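PDB 3HBZ: putative glycoside hydrolase from Bacteroides thetaiotaomicron VPI-5482, which is of unknown function but binds calcium and may take part in carbohydrate metabolism, possibly as a glycoside hydrolase. Local coordinates for residues L213-D223 with R236-I244; N307-S315 with S327-L336. All blocks are in the same frame, centred on the assembly; numbering follows the deposited sequence.

Contact 1 (L213-D223 with R236-I244)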
ATOM      1  N   LEU A 213      -6.854  -4.056  16.467  1.00 26.85           N
ATOM      2  CA  LEU A 213      -7.055  -4.464  15.078  1.00 25.43           C
ATOM      3  C   LEU A 213      -7.758  -5.832  15.161  1.00 27.44           C
ATOM      4  O   LEU A 213      -7.189  -6.778  15.724  1.00 26.16           O
ATOM      5  CB  LEU A 213      -5.722  -4.657  14.364  1.00 23.08           C
ATOM      6  CG  LEU A 213      -5.846  -5.140  12.902  1.00 29.65           C
ATOM      7  CD1 LEU A 213      -6.591  -4.101  12.051  1.00 24.67           C
ATOM      8  CD2 LEU A 213      -4.470  -5.392  12.306  1.00 23.83           C
ATOM      9  N   ALA A 214      -8.955  -5.935  14.589  1.00 25.32           N
ATOM     10  CA  ALA A 214      -9.785  -7.127  14.680  1.00 24.04           C
ATOM     11  C   ALA A 214     -10.192  -7.563  13.281  1.00 23.62           C
ATOM     12  O   ALA A 214     -10.205  -6.749  12.380  1.00 25.68           O
ATOM     13  CB  ALA A 214     -11.057  -6.852  15.551  1.00 19.56           C
ATOM     14  N   GLY A 215     -10.449  -8.860  13.109  1.00 24.34           N
ATOM     15  CA  GLY A 215     -10.957  -9.382  11.857  1.00 25.27           C
ATOM     16  C   GLY A 215     -10.916 -10.878  11.814  1.00 27.41           C
ATOM     17  O   GLY A 215     -10.738 -11.521  12.850  1.00 25.85           O
ATOM     18  N   TYR A 216     -11.100 -11.443  10.613  1.00 26.78           N
ATOM     19  CA  TYR A 216     -11.073 -12.881  10.457  1.00 25.20           C
ATOM     20  C   TYR A 216     -10.046 -13.340   9.429  1.00 25.62           C
ATOM     21  O   TYR A 216      -9.824 -12.658   8.423  1.00 23.11           O
ATOM     22  CB  TYR A 216     -12.464 -13.390  10.045  1.00 27.67           C
ATOM     23  CG  TYR A 216     -13.450 -13.266  11.151  1.00 29.24           C
ATOM     24  CD1 TYR A 216     -14.138 -12.076  11.351  1.00 30.37           C
ATOM     25  CD2 TYR A 216     -13.676 -14.331  12.042  1.00 26.58           C
ATOM     26  CE1 TYR A 216     -15.044 -11.950  12.377  1.00 35.33           C
ATOM     27  CE2 TYR A 216     -14.598 -14.215  13.073  1.00 29.69           C
ATOM     28  CZ  TYR A 216     -15.254 -13.007  13.235  1.00 36.47           C
ATOM     29  OH  TYR A 216     -16.144 -12.839  14.237  1.00 42.93           O
ATOM     30  N   TYR A 217      -9.493 -14.547   9.642  1.00 23.74           N
ATOM     31  CA  TYR A 217      -8.583 -15.133   8.673  1.00 22.72           C
ATOM     32  C   TYR A 217      -8.738 -16.624   8.538  1.00 25.63           C
ATOM     33  O   TYR A 217      -9.293 -17.293   9.401  1.00 27.14           O
ATOM     34  CB  TYR A 217      -7.120 -14.790   8.973  1.00 21.69           C
ATOM     35  CG  TYR A 217      -6.497 -15.652  10.026  1.00 23.39           C
ATOM     36  CD1 TYR A 217      -6.781 -15.436  11.382  1.00 29.47           C
ATOM     37  CD2 TYR A 217      -5.620 -16.679   9.693  1.00 26.38           C
ATOM     38  CE1 TYR A 217      -6.196 -16.218  12.373  1.00 26.58           C
ATOM     39  CE2 TYR A 217      -5.060 -17.492  10.674  1.00 20.81           C
ATOM     40  CZ  TYR A 217      -5.343 -17.242  12.019  1.00 23.19           C
ATOM     41  OH  TYR A 217      -4.794 -18.031  13.000  1.00 23.71           O
ATOM     42  N   LYS A 218      -8.230 -17.108   7.413  1.00 24.39           N
ATOM     43  CA  LYS A 218      -7.932 -18.496   7.171  1.00 25.18           C
ATOM     44  C   LYS A 218      -6.472 -18.540   6.704  1.00 24.90           C
ATOM     45  O   LYS A 218      -5.977 -17.587   6.049  1.00 26.06           O
ATOM     46  CB  LYS A 218      -8.827 -19.086   6.066  1.00 24.23           C
ATOM     47  CG  LYS A 218     -10.287 -19.283   6.415  1.00 24.99           C
ATOM     48  CD  LYS A 218     -11.057 -19.878   5.241  1.00 20.48           C
ATOM     49  CE  LYS A 218     -12.490 -20.227   5.615  1.00 22.02           C
ATOM     50  NZ  LYS A 218     -13.349 -20.668   4.486  1.00 30.79           N
ATOM     51  N   TYR A 219      -5.797 -19.654   6.972  1.00 24.04           N
ATOM     52  CA  TYR A 219      -4.403 -19.788   6.556  1.00 22.39           C
ATOM     53  C   TYR A 219      -4.008 -21.230   6.284  1.00 24.76           C
ATOM     54  O   TYR A 219      -4.320 -22.132   7.070  1.00 25.61           O
ATOM     55  CB  TYR A 219      -3.456 -19.185   7.591  1.00 22.49           C
ATOM     56  CG  TYR A 219      -1.990 -19.199   7.157  1.00 26.02           C
ATOM     57  CD1 TYR A 219      -1.553 -18.341   6.169  1.00 25.81           C
ATOM     58  CD2 TYR A 219      -1.060 -20.087   7.714  1.00 26.49           C
ATOM     59  CE1 TYR A 219      -0.240 -18.326   5.728  1.00 24.85           C
ATOM     60  CE2 TYR A 219       0.309 -20.099   7.264  1.00 21.85           C
ATOM     61  CZ  TYR A 219       0.688 -19.232   6.258  1.00 21.58           C
ATOM     62  OH  TYR A 219       1.975 -19.122   5.810  1.00 26.87           O
ATOM     63  N   LYS A 220      -3.282 -21.413   5.184  1.00 25.58           N
ATOM     64  CA  LYS A 220      -2.652 -22.690   4.835  1.00 27.08           C
ATOM     65  C   LYS A 220      -1.189 -22.404   4.409  1.00 26.55           C
ATOM     66  O   LYS A 220      -0.948 -21.568   3.572  1.00 31.13           O
ATOM     67  CB  LYS A 220      -3.430 -23.354   3.718  1.00 28.18           C
ATOM     68  CG  LYS A 220      -2.925 -24.766   3.312  1.00 31.42           C
ATOM     69  CD  LYS A 220      -3.919 -25.467   2.396  1.00 40.41           C
ATOM     70  N   ALA A 221      -0.226 -23.047   5.055  1.00 26.26           N
ATOM     71  CA  ALA A 221       1.179 -22.926   4.681  1.00 25.26           C
ATOM     72  C   ALA A 221       1.398 -23.701   3.410  1.00 27.92           C
ATOM     73  O   ALA A 221       0.767 -24.725   3.210  1.00 25.46           O
ATOM     74  CB  ALA A 221       2.067 -23.500   5.779  1.00 25.46           C
ATOM     75  N   GLY A 222       2.317 -23.249   2.574  1.00 26.68           N
ATOM     76  CA  GLY A 222       2.766 -24.039   1.444  1.00 27.14           C
ATOM     77  C   GLY A 222       3.560 -25.238   1.907  1.00 28.47           C
ATOM     78  O   GLY A 222       4.091 -25.245   3.017  1.00 29.01           O
ATOM     79  N   ASP A 223       3.667 -26.210   1.015  1.00 32.45           N
ATOM     80  CA  ASP A 223       4.281 -27.540   1.250  1.00 37.05           C
ATOM     81  C   ASP A 223       5.763 -27.508   1.597  1.00 34.48           C
ATOM     82  O   ASP A 223       6.208 -28.248   2.441  1.00 34.82           O
ATOM     83  CB  ASP A 223       4.137 -28.404  -0.015  1.00 40.93           C
ATOM     84  CG  ASP A 223       2.677 -28.759  -0.347  1.00 53.83           C
ATOM     85  OD1 ASP A 223       1.804 -28.706   0.554  1.00 63.29           O
ATOM     86  OD2 ASP A 223       2.413 -29.116  -1.520  1.00 54.76           O
ATOM     87  N   ARG A 236       7.860 -24.620   9.037  1.00 38.18           N
ATOM     88  CA  ARG A 236       6.536 -24.486   8.434  1.00 35.27           C
ATOM     89  C   ARG A 236       6.237 -22.985   8.315  1.00 31.50           C
ATOM     90  O   ARG A 236       6.582 -22.220   9.200  1.00 28.90           O
ATOM     91  CB  ARG A 236       5.517 -25.237   9.252  1.00 35.19           C
ATOM     92  CG  ARG A 236       4.227 -25.519   8.532  1.00 42.92           C
ATOM     93  CD  ARG A 236       4.133 -26.913   7.848  1.00 45.22           C
ATOM     94  NE  ARG A 236       2.786 -26.994   7.277  1.00 46.55           N
ATOM     95  CZ  ARG A 236       2.436 -27.378   6.047  1.00 46.41           C
ATOM     96  NH1 ARG A 236       3.297 -27.861   5.160  1.00 43.63           N
ATOM     97  NH2 ARG A 236       1.157 -27.302   5.713  1.00 41.85           N
ATOM     98  N   ASP A 237       5.692 -22.547   7.179  1.00 27.42           N
ATOM     99  CA  ASP A 237       5.466 -21.125   6.975  1.00 25.88           C
ATOM    100  C   ASP A 237       4.343 -20.647   7.912  1.00 27.54           C
ATOM    101  O   ASP A 237       3.568 -21.467   8.439  1.00 26.70           O
ATOM    102  CB  ASP A 237       5.100 -20.872   5.501  1.00 26.42           C
ATOM    103  CG  ASP A 237       5.434 -19.464   5.007  1.00 27.97           C
ATOM    104  OD1 ASP A 237       5.951 -18.602   5.782  1.00 23.74           O
ATOM    105  OD2 ASP A 237       5.149 -19.213   3.798  1.00 25.96           O
ATOM    106  N   ILE A 238       4.296 -19.338   8.160  1.00 25.49           N
ATOM    107  CA  ILE A 238       3.193 -18.732   8.904  1.00 24.36           C
ATOM    108  C   ILE A 238       2.992 -17.335   8.359  1.00 23.33           C
ATOM    109  O   ILE A 238       3.920 -16.740   7.809  1.00 25.68           O
ATOM    110  CB  ILE A 238       3.447 -18.729  10.465  1.00 26.08           C
ATOM    111  CG1 ILE A 238       2.150 -18.545  11.278  1.00 27.36           C
ATOM    112  CG2 ILE A 238       4.544 -17.659  10.862  1.00 23.64           C
ATOM    113  CD1 ILE A 238       0.984 -19.568  10.963  1.00 24.32           C
ATOM    114  N   CYS A 239       1.757 -16.842   8.458  1.00 23.85           N
ATOM    115  CA  CYS A 239       1.412 -15.484   8.105  1.00 22.62           C
ATOM    116  C   CYS A 239       1.826 -14.477   9.169  1.00 25.19           C
ATOM    117  O   CYS A 239       2.217 -14.868  10.301  1.00 27.70           O
ATOM    118  CB  CYS A 239      -0.091 -15.395   7.897  1.00 25.13           C
ATOM    119  SG  CYS A 239      -1.038 -15.910   9.346  1.00 28.05           S
ATOM    120  N   ASP A 240       1.744 -13.192   8.822  1.00 25.63           N
ATOM    121  CA  ASP A 240       1.869 -12.091   9.795  1.00 24.72           C
ATOM    122  C   ASP A 240       0.744 -11.106   9.543  1.00 25.44           C
ATOM    123  O   ASP A 240       0.305 -10.889   8.389  1.00 25.29           O
ATOM    124  CB  ASP A 240       3.233 -11.407   9.687  1.00 24.73           C
ATOM    125  CG  ASP A 240       3.674 -10.713  10.971  1.00 29.35           C
ATOM    126  OD1 ASP A 240       2.973 -10.715  12.013  1.00 29.27           O
ATOM    127  OD2 ASP A 240       4.759 -10.142  10.917  1.00 27.43           O
ATOM    128  N   ILE A 241       0.237 -10.562  10.643  1.00 21.28           N
ATOM    129  CA  ILE A 241      -0.787  -9.545  10.632  1.00 21.50           C
ATOM    130  C   ILE A 241      -0.412  -8.557  11.730  1.00 23.68           C
ATOM    131  O   ILE A 241      -0.242  -8.955  12.881  1.00 23.85           O
ATOM    132  CB  ILE A 241      -2.194 -10.146  10.968  1.00 20.85           C
ATOM    133  CG1 ILE A 241      -2.532 -11.289  10.005  1.00 25.65           C
ATOM    134  CG2 ILE A 241      -3.259  -9.003  10.984  1.00 20.35           C
ATOM    135  CD1 ILE A 241      -3.823 -12.113  10.302  1.00 26.25           C
ATOM    136  N   TYR A 242      -0.230  -7.295  11.372  1.00 22.55           N
ATOM    137  CA  TYR A 242       0.221  -6.332  12.322  1.00 23.51           C
ATOM    138  C   TYR A 242      -0.223  -4.929  11.948  1.00 24.17           C
ATOM    139  O   TYR A 242      -0.740  -4.709  10.840  1.00 25.76           O
ATOM    140  CB  TYR A 242       1.717  -6.457  12.514  1.00 26.50           C
ATOM    141  CG  TYR A 242       2.606  -6.146  11.326  1.00 26.69           C
ATOM    142  CD1 TYR A 242       3.121  -4.863  11.136  1.00 26.34           C
ATOM    143  CD2 TYR A 242       2.979  -7.128  10.447  1.00 29.11           C
ATOM    144  CE1 TYR A 242       4.006  -4.569  10.081  1.00 28.02           C
ATOM    145  CE2 TYR A 242       3.838  -6.844   9.336  1.00 27.34           C
ATOM    146  CZ  TYR A 242       4.362  -5.565   9.182  1.00 28.77           C
ATOM    147  OH  TYR A 242       5.233  -5.274   8.143  1.00 30.30           O
ATOM    148  N   ALA A 243      -0.073  -4.008  12.899  1.00 22.24           N
ATOM    149  CA  ALA A 243      -0.355  -2.591  12.704  1.00 23.30           C
ATOM    150  C   ALA A 243       0.626  -1.800  13.547  1.00 27.39           C
ATOM    151  O   ALA A 243       1.098  -2.285  14.593  1.00 24.44           O
ATOM    152  CB  ALA A 243      -1.817  -2.232  13.078  1.00 21.60           C
ATOM    153  N   ILE A 244       0.997  -0.621  13.048  1.00 27.58           N
ATOM    154  CA  ILE A 244       1.942   0.268  13.738  1.00 27.33           C
ATOM    155  C   ILE A 244       1.379   1.695  13.707  1.00 28.37           C
ATOM    156  O   ILE A 244       0.602   2.055  12.830  1.00 29.05           O
ATOM    157  CB  ILE A 244       3.337   0.213  13.126  1.00 26.44           C
ATOM    158  CG1 ILE A 244       3.293   0.564  11.619  1.00 25.99           C
ATOM    159  CG2 ILE A 244       3.949  -1.162  13.299  1.00 25.60           C
ATOM    160  CD1 ILE A 244       4.674   0.525  10.905  1.00 23.70           C
TER
HETATM  161  O   HOH W   1       5.774 -24.351   4.884  1.00 24.54           O
HETATM  162  O   HOH W   2       2.007 -29.194   3.181  1.00 57.69           O

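Contact 2 (N307-S315 with S327-L336). With CA (calcium ion), chain B.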
ATOM      1  N   ASN A 307       1.010   8.581  11.896  1.00 23.56           N
ATOM      2  CA  ASN A 307       0.517   7.696  10.894  1.00 21.59           C
ATOM      3  C   ASN A 307       0.250   6.347  11.499  1.00 23.91           C
ATOM      4  O   ASN A 307       0.936   5.905  12.448  1.00 24.05           O
ATOM      5  CB  ASN A 307       1.567   7.483   9.791  1.00 21.34           C
ATOM      6  CG  ASN A 307       1.665   8.642   8.818  1.00 27.89           C
ATOM      7  OD1 ASN A 307       1.032   9.691   9.004  1.00 24.69           O
ATOM      8  ND2 ASN A 307       2.483   8.455   7.764  1.00 22.64           N
ATOM      9  N   VAL A 308      -0.689   5.645  10.874  1.00 22.11           N
ATOM     10  CA  VAL A 308      -0.952   4.272  11.194  1.00 23.83           C
ATOM     11  C   VAL A 308      -0.806   3.480   9.920  1.00 22.96           C
ATOM     12  O   VAL A 308      -1.212   3.953   8.840  1.00 24.67           O
ATOM     13  CB  VAL A 308      -2.379   4.061  11.783  1.00 25.64           C
ATOM     14  CG1 VAL A 308      -2.706   2.551  11.782  1.00 28.91           C
ATOM     15  CG2 VAL A 308      -2.439   4.632  13.233  1.00 31.06           C
ATOM     16  N   ALA A 309      -0.222   2.288  10.046  1.00 23.49           N
ATOM     17  CA  ALA A 309      -0.223   1.265   8.999  1.00 24.69           C
ATOM     18  C   ALA A 309      -0.816  -0.032   9.519  1.00 26.75           C
ATOM     19  O   ALA A 309      -0.612  -0.401  10.690  1.00 25.74           O
ATOM     20  CB  ALA A 309       1.223   0.990   8.492  1.00 24.99           C
ATOM     21  N   ILE A 310      -1.501  -0.741   8.627  1.00 23.17           N
ATOM     22  CA  ILE A 310      -1.982  -2.101   8.836  1.00 23.52           C
ATOM     23  C   ILE A 310      -1.328  -2.913   7.733  1.00 24.09           C
ATOM     24  O   ILE A 310      -1.291  -2.476   6.559  1.00 25.29           O
ATOM     25  CB  ILE A 310      -3.512  -2.204   8.717  1.00 24.21           C
ATOM     26  CG1 ILE A 310      -4.214  -1.451   9.853  1.00 21.99           C
ATOM     27  CG2 ILE A 310      -4.001  -3.705   8.670  1.00 25.50           C
ATOM     28  CD1 ILE A 310      -5.684  -1.149   9.554  1.00 22.96           C
ATOM     29  N   VAL A 311      -0.804  -4.070   8.104  1.00 24.29           N
ATOM     30  CA  VAL A 311      -0.097  -4.942   7.172  1.00 24.69           C
ATOM     31  C   VAL A 311      -0.513  -6.404   7.349  1.00 24.48           C
ATOM     32  O   VAL A 311      -0.580  -6.916   8.508  1.00 25.70           O
ATOM     33  CB  VAL A 311       1.425  -4.876   7.412  1.00 28.79           C
ATOM     34  CG1 VAL A 311       2.130  -5.729   6.343  1.00 24.68           C
ATOM     35  CG2 VAL A 311       1.928  -3.418   7.424  1.00 24.18           C
ATOM     36  N   PHE A 312      -0.806  -7.041   6.211  1.00 25.69           N
ATOM     37  CA  PHE A 312      -1.069  -8.468   6.082  1.00 25.33           C
ATOM     38  C   PHE A 312      -0.050  -9.080   5.137  1.00 23.49           C
ATOM     39  O   PHE A 312       0.262  -8.487   4.100  1.00 26.16           O
ATOM     40  CB  PHE A 312      -2.434  -8.733   5.490  1.00 25.19           C
ATOM     41  CG  PHE A 312      -3.553  -7.988   6.164  1.00 25.70           C
ATOM     42  CD1 PHE A 312      -4.093  -8.479   7.331  1.00 26.37           C
ATOM     43  CD2 PHE A 312      -4.074  -6.851   5.601  1.00 29.10           C
ATOM     44  CE1 PHE A 312      -5.116  -7.817   7.972  1.00 26.52           C
ATOM     45  CE2 PHE A 312      -5.130  -6.164   6.226  1.00 28.48           C
ATOM     46  CZ  PHE A 312      -5.638  -6.650   7.399  1.00 27.39           C
ATOM     47  N   THR A 313       0.458 -10.251   5.486  1.00 24.01           N
ATOM     48  CA  THR A 313       1.332 -11.010   4.572  1.00 24.07           C
ATOM     49  C   THR A 313       1.184 -12.532   4.759  1.00 21.93           C
ATOM     50  O   THR A 313       1.055 -13.036   5.883  1.00 25.25           O
ATOM     51  CB  THR A 313       2.797 -10.589   4.678  1.00 24.20           C
ATOM     52  OG1 THR A 313       3.556 -11.394   3.754  1.00 26.22           O
ATOM     53  CG2 THR A 313       3.360 -10.831   6.107  1.00 25.38           C
ATOM     54  N   SER A 314       1.240 -13.259   3.653  1.00 22.75           N
ATOM     55  CA  SER A 314       1.100 -14.703   3.637  1.00 24.18           C
ATOM     56  C   SER A 314       2.367 -15.422   4.138  1.00 24.33           C
ATOM     57  O   SER A 314       2.328 -16.608   4.396  1.00 24.84           O
ATOM     58  CB  SER A 314       0.720 -15.175   2.232  1.00 25.06           C
ATOM     59  OG  SER A 314       1.703 -14.826   1.256  1.00 24.03           O
ATOM     60  N   SER A 315       3.487 -14.710   4.238  1.00 22.46           N
ATOM     61  CA  SER A 315       4.769 -15.303   4.666  1.00 20.22           C
ATOM     62  C   SER A 315       5.518 -14.305   5.567  1.00 23.72           C
ATOM     63  O   SER A 315       5.994 -13.272   5.124  1.00 21.77           O
ATOM     64  CB  SER A 315       5.636 -15.657   3.466  1.00 26.97           C
ATOM     65  OG  SER A 315       5.152 -16.797   2.780  1.00 22.24           O
ATOM     66  N   SER A 327       1.786 -20.626   0.215  1.00 25.37           N
ATOM     67  CA  SER A 327       1.211 -20.163   1.488  1.00 24.81           C
ATOM     68  C   SER A 327       0.087 -19.210   1.182  1.00 24.13           C
ATOM     69  O   SER A 327       0.286 -18.310   0.384  1.00 26.33           O
ATOM     70  CB  SER A 327       2.274 -19.521   2.394  1.00 25.63           C
ATOM     71  OG  SER A 327       3.088 -20.557   2.948  1.00 23.49           O
ATOM     72  N   THR A 328      -1.103 -19.423   1.783  1.00 26.04           N
ATOM     73  CA  THR A 328      -2.335 -18.688   1.428  1.00 24.29           C
ATOM     74  C   THR A 328      -3.017 -18.134   2.677  1.00 26.36           C
ATOM     75  O   THR A 328      -3.395 -18.895   3.573  1.00 24.70           O
ATOM     76  CB  THR A 328      -3.324 -19.587   0.704  1.00 28.91           C
ATOM     77  OG1 THR A 328      -2.687 -20.122  -0.456  1.00 26.82           O
ATOM     78  CG2 THR A 328      -4.633 -18.830   0.287  1.00 23.67           C
ATOM     79  N   LEU A 329      -3.114 -16.803   2.739  1.00 24.04           N
ATOM     80  CA  LEU A 329      -3.782 -16.093   3.794  1.00 26.06           C
ATOM     81  C   LEU A 329      -5.009 -15.431   3.175  1.00 25.03           C
ATOM     82  O   LEU A 329      -4.872 -14.649   2.231  1.00 24.36           O
ATOM     83  CB  LEU A 329      -2.848 -15.033   4.421  1.00 26.66           C
ATOM     84  CG  LEU A 329      -3.464 -14.145   5.516  1.00 25.98           C
ATOM     85  CD1 LEU A 329      -3.883 -14.951   6.812  1.00 22.13           C
ATOM     86  CD2 LEU A 329      -2.537 -13.034   5.898  1.00 23.33           C
ATOM     87  N   LEU A 330      -6.183 -15.790   3.682  1.00 22.74           N
ATOM     88  CA  LEU A 330      -7.449 -15.104   3.387  1.00 23.91           C
ATOM     89  C   LEU A 330      -7.850 -14.194   4.532  1.00 22.49           C
ATOM     90  O   LEU A 330      -7.748 -14.573   5.699  1.00 27.62           O
ATOM     91  CB  LEU A 330      -8.588 -16.122   3.085  1.00 21.62           C
ATOM     92  CG  LEU A 330      -8.359 -17.173   2.030  1.00 25.18           C
ATOM     93  CD1 LEU A 330      -9.659 -18.067   1.881  1.00 24.55           C
ATOM     94  CD2 LEU A 330      -7.853 -16.552   0.639  1.00 21.12           C
ATOM     95  N   ILE A 331      -8.283 -12.971   4.208  1.00 22.93           N
ATOM     96  CA  ILE A 331      -8.617 -11.983   5.220  1.00 19.79           C
ATOM     97  C   ILE A 331      -9.961 -11.392   4.903  1.00 22.24           C
ATOM     98  O   ILE A 331     -10.246 -11.110   3.732  1.00 24.99           O
ATOM     99  CB  ILE A 331      -7.561 -10.845   5.261  1.00 18.31           C
ATOM    100  CG1 ILE A 331      -6.189 -11.341   5.782  1.00 22.00           C
ATOM    101  CG2 ILE A 331      -8.069  -9.652   6.044  1.00 21.04           C
ATOM    102  CD1 ILE A 331      -6.145 -11.639   7.307  1.00 22.53           C
ATOM    103  N   ASP A 332     -10.821 -11.252   5.917  1.00 21.90           N
ATOM    104  CA  ASP A 332     -12.090 -10.581   5.721  1.00 23.22           C
ATOM    105  C   ASP A 332     -12.596  -9.911   6.994  1.00 25.16           C
ATOM    106  O   ASP A 332     -12.174 -10.256   8.110  1.00 23.55           O
ATOM    107  CB  ASP A 332     -13.142 -11.556   5.188  1.00 24.48           C
ATOM    108  CG  ASP A 332     -14.199 -10.864   4.286  1.00 29.09           C
ATOM    109  OD1 ASP A 332     -14.101  -9.633   4.097  1.00 25.33           O
ATOM    110  OD2 ASP A 332     -15.131 -11.550   3.787  1.00 26.32           O
ATOM    111  N   GLU A 333     -13.504  -8.948   6.810  1.00 25.41           N
ATOM    112  CA  GLU A 333     -14.227  -8.280   7.917  1.00 25.36           C
ATOM    113  C   GLU A 333     -13.275  -7.695   8.970  1.00 26.23           C
ATOM    114  O   GLU A 333     -13.374  -7.995  10.167  1.00 25.19           O
ATOM    115  CB  GLU A 333     -15.212  -9.248   8.583  1.00 26.65           C
ATOM    116  CG  GLU A 333     -16.323  -9.719   7.673  1.00 29.35           C
ATOM    117  CD  GLU A 333     -17.394 -10.573   8.376  1.00 29.16           C
ATOM    118  OE1 GLU A 333     -17.307 -10.792   9.606  1.00 33.74           O
ATOM    119  OE2 GLU A 333     -18.350 -11.017   7.689  1.00 29.62           O
ATOM    120  N   VAL A 334     -12.364  -6.835   8.539  1.00 25.13           N
ATOM    121  CA  VAL A 334     -11.371  -6.315   9.457  1.00 25.28           C
ATOM    122  C   VAL A 334     -11.853  -4.953   9.919  1.00 25.46           C
ATOM    123  O   VAL A 334     -12.486  -4.219   9.159  1.00 20.85           O
ATOM    124  CB  VAL A 334      -9.960  -6.166   8.769  1.00 27.46           C
ATOM    125  CG1 VAL A 334      -8.933  -5.567   9.709  1.00 21.99           C
ATOM    126  CG2 VAL A 334      -9.484  -7.514   8.282  1.00 21.39           C
ATOM    127  N   GLU A 335     -11.477  -4.598  11.142  1.00 25.01           N
ATOM    128  CA  GLU A 335     -11.759  -3.288  11.673  1.00 26.28           C
ATOM    129  C   GLU A 335     -10.566  -2.712  12.417  1.00 26.13           C
ATOM    130  O   GLU A 335      -9.972  -3.361  13.274  1.00 27.04           O
ATOM    131  CB  GLU A 335     -12.993  -3.347  12.619  1.00 25.36           C
ATOM    132  CG  GLU A 335     -13.428  -1.980  12.969  1.00 30.91           C
ATOM    133  CD  GLU A 335     -14.724  -1.902  13.748  1.00 35.49           C
ATOM    134  OE1 GLU A 335     -15.285  -2.956  14.119  1.00 32.67           O
ATOM    135  OE2 GLU A 335     -15.162  -0.751  13.976  1.00 36.31           O
ATOM    136  N   LEU A 336     -10.239  -1.462  12.129  1.00 26.12           N
ATOM    137  CA  LEU A 336      -9.355  -0.684  13.012  1.00 25.00           C
ATOM    138  C   LEU A 336     -10.207   0.025  14.082  1.00 27.11           C
ATOM    139  O   LEU A 336     -10.932   0.992  13.794  1.00 26.44           O
ATOM    140  CB  LEU A 336      -8.558   0.324  12.169  1.00 24.25           C
ATOM    141  CG  LEU A 336      -7.572   1.183  12.954  1.00 25.57           C
ATOM    142  CD1 LEU A 336      -6.569   0.319  13.729  1.00 23.72           C
ATOM    143  CD2 LEU A 336      -6.891   2.200  11.967  1.00 20.68           C
TER
HETATM  144 CA    CA B   1     -16.004  -9.424   2.520  1.00 35.78          CA
HETATM  145  O   HOH W   3     -17.320  -8.633   4.328  1.00 22.13           O

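Contact 1 (L213-D223 with R236-I244)
Y219 and C239 make the tight part of this contact. The Y219 side chain is turned trans to its backbone N (chi1 -175°), which carries the ring across the interface and against the backbone from I238 to C239. The C239 N sits 3.4 Å from Y219 CZ, over one face of the ring. The thiol also comes over a face, its SG 4.2 Å from the Y219 ring centroid and 20° off the normal, a sulfur-aromatic contact accompanied by a CH-pi contact from C239 CB. I238 CD1 touches Y219 CE2 at 3.8 Å, the two side chains crossing at about a right angle. Beyond the ring, the Y219 hydroxyl is hydrogen-bonded to the S314 carbonyl, which fixes its far end. Packing along the strands is plainer: L213 CD2 meets I241 CG2 at 4.0 Å.

Towards solvent, around D223 and R236, the chain has left the strands and two waters bridge polar groups of the segments. R236, bent at chi2, lays one face of its guanidinium over A221 CB, and its NE forms a salt bridge with E277. One water joins G222 O (2.7 Å) to D237 N; a second links D223 OD1 to R236 NH1. Strands 213-220 and 240-244 face each other antiparallel at 154°, their axes 8.7 Å apart, as in the two layers of a beta-sandwich, consistent with a galactose-binding-like domain.

Contact 2 (N307-S315 with S327-L336)
F312 pushes its ring from strand 307-313 against I331 and V334, which lie before and after the corner at E333. Its CG is anti to the carbonyl carbon (chi1 -50°), which turns one ring face to I331 CG2, 4.2 Å from the F312 centroid and 22° off the normal, in a CH-pi contact. At the far end of the ring, F312 CZ meets V334 CG2 at 4.0 Å, the two side chains approaching from opposite directions. Cutting F312 back to an alanine is likely to leave I331 and V334 without the ring they pack on and to open a gap between the layers. L329 fills the next position: its CD2 lies 3.6 Å from T313 O and touches F312 CB, while its CB rests near S314 CA. S314, just past the strand's end, sets its CB 3.7 Å from S327 O, and its hydroxyl is hydrogen-bonded to T163.

Just past I331, D332 grips a calcium ion with both carboxylate oxygens, OD1 at 2.5 Å; N101, E103, T155 and K157 complete the protein ligands. Dispersion and exclusion of water therefore appear to join the two segments, whereas the metal ties 327-336 to other parts of the domain.

Overall arrangement
Contacts 1 and 2 are neighbouring cross-sections of the same beta-sandwich, their centres about 7 Å apart. Strands 210-220 and 328-338 pair side by side in one layer, and 240-247 and 306-313 do so in the other. Contact 2 lies closer to the centre of the chain, about 11 Å against 17 Å, and has no exposed residue among those touching. Contact 1 is also mostly buried, but runs out at one end into water-bridged loop residues, of which D223 and R236 are exposed. Aromatic-sulfur packing marks contact 1; aliphatic side chains round a phenylalanine mark contact 2. The two are joined by the D237 carboxylate of contact 1, whose OD2 is probably hydrogen-bonded to the hydroxyls of S315 and S327.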